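Local coordinates for protein ketosynthase (Streptomyces sp. MSC090213JE08, PDB 6KXD) that probably catalyses the condensation of malonyl-ACP with an acyl chain, as the ketosynthase of a highly reducing type II polyketide synthase making ishigamide, at residues A[252-257]-A[352-357]; A[326-331]-A[374-379]; A[356-361]-A[381-386]. All blocks are in the same frame, centred on the assembly; numbering follows the deposited sequence.

Overall arrangement
All three contacts lie in the C-terminal part of the thiolase-like fold. Contacts 1 and 2 are mostly buried, each with one exposed residue, and both reach the large mixed sheet; their nearest atoms stay about 7 Å apart. Contact 3, partly buried, bridges them: it shares Gly356 and Phe357 with contact 1, where helix 341-355 runs into strand 357-358, and touches contact 2 through Thr361, whose OG1 and O probably bond Val375 O and Asn378 N. The chemistry shifts accordingly. Contact 1 pairs a histidine with a carboxylate between strand and helix, contact 2 combines one backbone bond with arginine and valine packing between strand and loop, and contact 3 combines a two-strand antiparallel ladder with apolar packing on Ile358.

Contact 1 of 3, residues A[252-257]-A[352-357]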
# COMPACT_ATOMS: atom_id res chain seq x y z
N ARG A 252 -20.51 -18.72 9.56
CA ARG A 252 -19.47 -19.62 10.05
C ARG A 252 -18.19 -18.77 10.23
O ARG A 252 -17.77 -18.10 9.30
CB ARG A 252 -19.31 -20.78 9.06
CG ARG A 252 -18.19 -21.76 9.40
CD ARG A 252 -16.86 -21.38 8.77
NE ARG A 252 -16.81 -21.55 7.32
CZ ARG A 252 -17.06 -20.60 6.41
NH1 ARG A 252 -17.07 -19.32 6.73
NH2 ARG A 252 -17.30 -20.96 5.17
N ILE A 253 -17.58 -18.85 11.41
CA ILE A 253 -16.39 -18.11 11.78
C ILE A 253 -15.18 -19.06 11.77
O ILE A 253 -15.12 -19.98 12.57
CB ILE A 253 -16.61 -17.45 13.15
CG1 ILE A 253 -17.69 -16.36 13.07
CG2 ILE A 253 -15.30 -16.94 13.73
CD1 ILE A 253 -18.11 -15.79 14.40
N HIS A 254 -14.21 -18.82 10.87
CA HIS A 254 -13.04 -19.66 10.70
C HIS A 254 -12.10 -19.49 11.90
O HIS A 254 -11.61 -20.49 12.45
CB HIS A 254 -12.26 -19.33 9.42
CG HIS A 254 -12.90 -19.72 8.13
ND1 HIS A 254 -13.05 -21.05 7.73
CD2 HIS A 254 -13.33 -18.98 7.09
CE1 HIS A 254 -13.58 -21.09 6.53
NE2 HIS A 254 -13.78 -19.83 6.11
N ALA A 255 -11.83 -18.23 12.28
CA ALA A 255 -10.95 -17.88 13.38
C ALA A 255 -11.19 -16.42 13.79
O ALA A 255 -12.03 -15.73 13.22
CB ALA A 255 -9.51 -18.14 12.98
N GLU A 256 -10.54 -15.99 14.86
CA GLU A 256 -10.67 -14.66 15.35
C GLU A 256 -9.35 -13.93 15.02
O GLU A 256 -8.27 -14.54 15.05
CB GLU A 256 -10.97 -14.66 16.85
CG GLU A 256 -11.40 -13.30 17.36
CD GLU A 256 -11.69 -13.20 18.84
OE1 GLU A 256 -11.73 -14.24 19.51
OE2 GLU A 256 -11.86 -12.05 19.32
N VAL A 257 -9.46 -12.65 14.67
CA VAL A 257 -8.29 -11.77 14.57
C VAL A 257 -8.07 -11.12 15.93
O VAL A 257 -8.91 -10.32 16.39
CB VAL A 257 -8.45 -10.69 13.48
CG1 VAL A 257 -7.14 -9.95 13.32
CG2 VAL A 257 -8.90 -11.26 12.14
N ALA A 352 -5.09 -23.56 9.80
CA ALA A 352 -4.33 -24.34 10.74
C ALA A 352 -5.08 -24.37 12.06
O ALA A 352 -5.19 -25.45 12.65
CB ALA A 352 -2.94 -23.81 10.93
N ILE A 353 -5.60 -23.20 12.48
CA ILE A 353 -6.41 -23.04 13.69
C ILE A 353 -7.66 -23.91 13.60
O ILE A 353 -7.92 -24.67 14.53
CB ILE A 353 -6.80 -21.57 13.94
CG1 ILE A 353 -5.64 -20.79 14.58
CG2 ILE A 353 -8.06 -21.48 14.78
CD1 ILE A 353 -5.74 -19.29 14.39
N GLU A 354 -8.42 -23.74 12.51
CA GLU A 354 -9.72 -24.34 12.27
C GLU A 354 -9.61 -25.87 12.20
O GLU A 354 -10.47 -26.56 12.73
CB GLU A 354 -10.29 -23.75 10.97
CG GLU A 354 -11.76 -24.05 10.72
CD GLU A 354 -12.28 -23.56 9.37
OE1 GLU A 354 -11.46 -23.14 8.53
OE2 GLU A 354 -13.50 -23.61 9.14
N HIS A 355 -8.57 -26.39 11.54
CA HIS A 355 -8.44 -27.80 11.17
C HIS A 355 -7.42 -28.53 12.07
O HIS A 355 -7.20 -29.71 11.89
CB HIS A 355 -8.10 -27.95 9.68
CG HIS A 355 -9.22 -27.49 8.82
ND1 HIS A 355 -10.41 -28.20 8.73
CD2 HIS A 355 -9.39 -26.36 8.09
CE1 HIS A 355 -11.24 -27.54 7.94
NE2 HIS A 355 -10.64 -26.42 7.54
N GLY A 356 -6.84 -27.82 13.05
CA GLY A 356 -5.98 -28.41 14.06
C GLY A 356 -4.75 -29.05 13.43
O GLY A 356 -4.37 -30.16 13.76
N PHE A 357 -4.10 -28.32 12.51
CA PHE A 357 -2.82 -28.76 11.94
C PHE A 357 -1.81 -27.62 11.85
O PHE A 357 -2.15 -26.45 11.96
CB PHE A 357 -3.03 -29.38 10.57
CG PHE A 357 -3.23 -28.39 9.45
CD1 PHE A 357 -2.15 -27.94 8.71
CD2 PHE A 357 -4.50 -27.95 9.11
CE1 PHE A 357 -2.34 -27.05 7.66
CE2 PHE A 357 -4.68 -27.08 8.05
CZ PHE A 357 -3.60 -26.62 7.34
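His254 and Glu354 face each other with CA atoms 5.9 Å apart, where the classic beta bulge formed by His254 and Ala255 opposite Leu12 of strand 10-19 meets the last turn of helix 341-355, a strand-to-helix packing within the thiolase-like fold. The polar link is made by His254 ND1, whose one N-H is shared weakly between both oxygens of Glu354 (144° to each), 2.7 Å to OE1 and 3.0 Å to OE2. The carboxylate carbon lies in the ring plane at its edge, but the carboxylate itself is turned 76° against the ring. In Glu354 a first torsion of -168° sets CG opposite the main-chain nitrogen, and the rest of the chain extends to the histidine. On the other side of the ring, NE2 is hydrogen-bonded to Asp92, and the Phe15 ring stacks with the imidazole, which is thus fixed between two carboxylates. Arg252 folds back over the histidine: His254 NE2 sits 3.3 Å above the plane of the Arg252 guanidinium, over its centre, while Arg252 NH2 binds Asp92 O. Its NE lies 4.3 Å from Glu354 OE2 and adds only a charge. Beyond this polar patch the packing turns apolar: Ala255 CB rests 4.1 Å from Ile353 CG2.

Contact 2 of 3, residues A[326-331]-A[374-379]; sequences RTVAVK and DVVPNR
Asp374 O is approached by two groups of 326-331: Thr327 N donates to it at 2.9 Å in a nearly straight hydrogen bond (163° at the hydrogen), and Arg326 CA brings a C-H to 3.3 Å. The same aspartate reaches forward with its carboxylate in an Asx turn, OD1 accepting from Val376 N from above the carboxylate plane, so the loop bends just where it meets the strand. One step along, Thr327 O has no hydrogen-bond donor in the model although it is buried; Val375 CA points its C-H at it from 3.0 Å, a close but weaker substitute. Arg326 and Asp374 run side by side in the same direction. It is the aliphatic part of the arginine that touches, CG lying 3.2 Å from Asp374 OD2, whereas NE remains 4.7 Å from that oxygen, near enough that the opposite charges may attract but too far for a salt bridge. With CG turned anti to the carbonyl carbon (chi1 -78°), the Arg326 chain also lays CD against Val376 CG2. An alanine here is likely to leave the Asp374 carboxylate without its nearby positive charge and to open a gap beside Val376 CG2 where CD lay. Val328 completes the apolar patch: its CG1 meets Val376 CG2 at 3.5 Å, the two valines slanting across each other. The contact binds the loop that leads into strand 381-382 to strand 326-328, which pairs in parallel with strand 297-299 in the large mixed sheet. Ile358 of strand 357-358 packs on Arg326, Val328 and Val376, and Val381 adds to the arginine and Val376, so the small two-strand sheet lies against this valine cluster.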
# COMPACT_ATOMS: atom_id res chain seq x y z
N ARG A 326 7.05 -23.81 17.59
CA ARG A 326 7.32 -24.32 16.28
C ARG A 326 7.16 -23.18 15.27
O ARG A 326 6.22 -22.42 15.37
CB ARG A 326 6.36 -25.47 15.95
CG ARG A 326 6.77 -26.78 16.61
CD ARG A 326 5.70 -27.83 16.58
NE ARG A 326 4.61 -27.54 17.50
CZ ARG A 326 3.65 -28.40 17.80
NH1 ARG A 326 3.70 -29.63 17.31
NH2 ARG A 326 2.64 -28.04 18.57
N THR A 327 8.09 -23.11 14.33
CA THR A 327 8.22 -22.02 13.42
C THR A 327 8.34 -22.62 12.02
O THR A 327 9.34 -23.19 11.66
CB THR A 327 9.40 -21.12 13.82
OG1 THR A 327 9.10 -20.57 15.10
CG2 THR A 327 9.68 -20.04 12.81
N VAL A 328 7.30 -22.41 11.22
CA VAL A 328 7.18 -23.00 9.92
C VAL A 328 7.14 -21.92 8.85
O VAL A 328 6.74 -20.78 9.11
CB VAL A 328 5.90 -23.87 9.86
CG1 VAL A 328 5.81 -24.78 11.07
CG2 VAL A 328 4.63 -23.04 9.73
N ALA A 329 7.54 -22.32 7.64
CA ALA A 329 7.67 -21.44 6.49
C ALA A 329 6.82 -21.97 5.32
O ALA A 329 7.27 -22.76 4.51
CB ALA A 329 9.12 -21.29 6.12
N VAL A 330 5.62 -21.41 5.18
CA VAL A 330 4.65 -21.68 4.10
C VAL A 330 5.26 -21.42 2.73
O VAL A 330 4.88 -22.07 1.75
CB VAL A 330 3.38 -20.84 4.35
CG1 VAL A 330 2.41 -20.85 3.18
CG2 VAL A 330 2.68 -21.29 5.62
N LYS A 331 6.22 -20.49 2.62
CA LYS A 331 6.86 -20.19 1.36
C LYS A 331 7.70 -21.38 0.86
O LYS A 331 8.11 -21.40 -0.30
CB LYS A 331 7.78 -18.97 1.49
CG LYS A 331 7.05 -17.65 1.75
CD LYS A 331 7.98 -16.48 1.79
CE LYS A 331 7.25 -15.17 2.03
NZ LYS A 331 6.63 -15.16 3.38
N ASP A 374 12.15 -25.80 15.74
CA ASP A 374 11.40 -26.89 15.17
C ASP A 374 10.56 -26.31 14.03
O ASP A 374 9.54 -25.64 14.29
CB ASP A 374 10.53 -27.59 16.21
CG ASP A 374 9.66 -28.68 15.61
OD1 ASP A 374 9.83 -28.98 14.40
OD2 ASP A 374 8.82 -29.22 16.35
N VAL A 375 10.98 -26.60 12.79
CA VAL A 375 10.36 -26.05 11.60
C VAL A 375 9.24 -26.97 11.08
O VAL A 375 8.77 -26.81 9.96
CB VAL A 375 11.42 -25.77 10.53
CG1 VAL A 375 12.46 -24.79 11.07
CG2 VAL A 375 12.08 -27.04 10.01
N VAL A 376 8.82 -27.95 11.90
CA VAL A 376 7.84 -28.95 11.46
C VAL A 376 8.25 -29.42 10.08
O VAL A 376 7.56 -29.21 9.09
CB VAL A 376 6.42 -28.34 11.50
CG1 VAL A 376 5.35 -29.33 11.06
CG2 VAL A 376 6.11 -27.79 12.88
N PRO A 377 9.43 -30.08 9.93
CA PRO A 377 9.98 -30.38 8.62
C PRO A 377 9.09 -31.35 7.83
O PRO A 377 8.58 -32.29 8.43
CB PRO A 377 11.35 -31.03 8.89
CG PRO A 377 11.29 -31.50 10.34
CD PRO A 377 10.23 -30.66 11.03
N ASN A 378 8.85 -31.01 6.56
CA ASN A 378 8.39 -31.87 5.46
C ASN A 378 6.96 -32.41 5.63
O ASN A 378 6.33 -32.69 4.63
CB ASN A 378 9.38 -33.00 5.23
CG ASN A 378 10.74 -32.44 4.90
OD1 ASN A 378 10.84 -31.55 4.06
ND2 ASN A 378 11.77 -32.93 5.58
N ARG A 379 6.47 -32.63 6.84
CA ARG A 379 5.12 -33.18 6.99
C ARG A 379 4.32 -32.36 7.99
O ARG A 379 4.79 -32.03 9.07
CB ARG A 379 5.09 -34.64 7.46
CG ARG A 379 6.39 -35.16 8.05
CD ARG A 379 6.30 -36.62 8.49
NE ARG A 379 7.58 -37.31 8.62
CZ ARG A 379 8.43 -37.62 7.63
NH1 ARG A 379 8.57 -36.84 6.56
NH2 ARG A 379 9.16 -38.72 7.73

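Contact 3 of 3, residues A[356-361]-A[381-386]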
# COMPACT_ATOMS: atom_id res chain seq x y z
N GLY A 356 -6.84 -27.82 13.05
CA GLY A 356 -5.98 -28.41 14.06
C GLY A 356 -4.75 -29.05 13.43
O GLY A 356 -4.37 -30.16 13.76
N PHE A 357 -4.10 -28.32 12.51
CA PHE A 357 -2.82 -28.76 11.94
C PHE A 357 -1.81 -27.62 11.85
O PHE A 357 -2.15 -26.45 11.96
CB PHE A 357 -3.03 -29.38 10.57
CG PHE A 357 -3.23 -28.39 9.45
CD1 PHE A 357 -2.15 -27.94 8.71
CD2 PHE A 357 -4.50 -27.95 9.11
CE1 PHE A 357 -2.34 -27.05 7.66
CE2 PHE A 357 -4.68 -27.08 8.05
CZ PHE A 357 -3.60 -26.62 7.34
N ILE A 358 -0.55 -28.01 11.66
CA ILE A 358 0.54 -27.10 11.46
C ILE A 358 1.17 -27.49 10.13
O ILE A 358 1.65 -28.61 9.97
CB ILE A 358 1.56 -27.14 12.60
CG1 ILE A 358 0.94 -26.83 13.96
CG2 ILE A 358 2.71 -26.20 12.29
CD1 ILE A 358 1.92 -26.99 15.09
N PRO A 359 1.15 -26.57 9.14
CA PRO A 359 1.63 -26.90 7.81
C PRO A 359 3.14 -26.99 7.89
O PRO A 359 3.75 -26.36 8.77
CB PRO A 359 1.18 -25.71 6.95
CG PRO A 359 1.13 -24.56 7.92
CD PRO A 359 0.68 -25.18 9.23
N PRO A 360 3.77 -27.77 6.98
CA PRO A 360 5.20 -28.05 7.06
C PRO A 360 6.10 -27.02 6.39
O PRO A 360 5.69 -26.36 5.42
CB PRO A 360 5.37 -29.35 6.27
CG PRO A 360 4.24 -29.32 5.26
CD PRO A 360 3.12 -28.48 5.87
N THR A 361 7.35 -26.97 6.87
CA THR A 361 8.46 -26.45 6.12
C THR A 361 9.04 -27.61 5.29
O THR A 361 9.73 -28.49 5.85
CB THR A 361 9.52 -25.83 7.03
OG1 THR A 361 8.86 -25.03 8.01
CG2 THR A 361 10.56 -25.06 6.26
N VAL A 381 1.75 -31.73 10.90
CA VAL A 381 1.45 -32.45 12.12
C VAL A 381 0.09 -31.98 12.61
O VAL A 381 -0.37 -30.93 12.20
CB VAL A 381 2.56 -32.28 13.17
CG1 VAL A 381 3.85 -32.98 12.74
CG2 VAL A 381 2.83 -30.82 13.49
N GLU A 382 -0.58 -32.83 13.39
CA GLU A 382 -1.76 -32.47 14.11
C GLU A 382 -1.34 -31.70 15.36
O GLU A 382 -0.29 -31.99 15.91
CB GLU A 382 -2.48 -33.72 14.65
CG GLU A 382 -3.29 -34.45 13.62
CD GLU A 382 -4.08 -35.65 14.14
OE1 GLU A 382 -4.86 -36.18 13.35
OE2 GLU A 382 -3.91 -36.03 15.32
N ALA A 383 -2.19 -30.77 15.82
CA ALA A 383 -1.97 -30.10 17.08
C ALA A 383 -3.25 -29.39 17.50
O ALA A 383 -4.12 -29.16 16.67
CB ALA A 383 -0.82 -29.12 16.97
N ASP A 384 -3.30 -29.03 18.78
CA ASP A 384 -4.36 -28.23 19.32
C ASP A 384 -3.96 -26.76 19.12
O ASP A 384 -3.58 -26.06 20.06
CB ASP A 384 -4.62 -28.58 20.79
CG ASP A 384 -5.61 -27.64 21.44
OD1 ASP A 384 -6.68 -27.41 20.84
OD2 ASP A 384 -5.29 -27.12 22.53
N VAL A 385 -4.01 -26.33 17.87
CA VAL A 385 -3.59 -24.97 17.50
C VAL A 385 -4.74 -24.01 17.82
O VAL A 385 -5.79 -24.03 17.19
CB VAL A 385 -3.15 -24.92 16.03
CG1 VAL A 385 -2.08 -25.95 15.72
CG2 VAL A 385 -4.31 -25.11 15.09
N ARG A 386 -4.53 -23.19 18.84
CA ARG A 386 -5.52 -22.23 19.29
C ARG A 386 -5.12 -20.80 18.87
O ARG A 386 -5.99 -20.00 18.60
CB ARG A 386 -5.74 -22.33 20.80
CG ARG A 386 -6.30 -23.67 21.29
CD ARG A 386 -5.92 -23.94 22.74
NE ARG A 386 -4.47 -24.13 22.93
CZ ARG A 386 -3.82 -24.00 24.09
NH1 ARG A 386 -4.49 -23.81 25.21
NH2 ARG A 386 -2.50 -24.05 24.12
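Ile358 lies against three side chains of 381-386, each met by a different part of it. Its CB sits 4.0 Å from Val381 CG2, its partner in the antiparallel ladder on the same sheet face; its CD1 reaches Ala383 CB at 3.9 Å; and its CG1 packs on Val385 CG1 at 3.6 Å, the two branched chains slanting past one another. CG1 of the isoleucine is anti to the carbonyl carbon (chi1 -58°) and the chain then extends (chi2 175°), which carries CD1 along toward the alanine. Val385 turns its CB toward the other segment, and its CG1 also comes near Phe357 O. Phe357 and Glu382 point to the opposite face as a non-hydrogen-bonded pair, and the phenylalanine ring leaves this contact for helix 24-34, where it meets Thr29, Leu32 and Arg33.

The backbone ladder has two bonds between the isoleucine and the first valine, Ile358 N to Val381 O at 3.0 Å and Val381 N to Ile358 O at 3.3 Å, the latter in the carbonyl plane. A third, Ala383 N to Gly356 O at 3.1 Å, comes from above the carbonyl plane. Gly356 leaves the helix with positive phi, and a CB on it would come tight against Ala383 O. Beyond the ladder, Asp384 centres an inverse gamma turn. The chemistry is therefore of two kinds: main-chain bonds fix the register of this two-strand antiparallel sheet, and apolar branches pack on the Ile358 and Val381 face, adding side-chain contact to the backbone bonds.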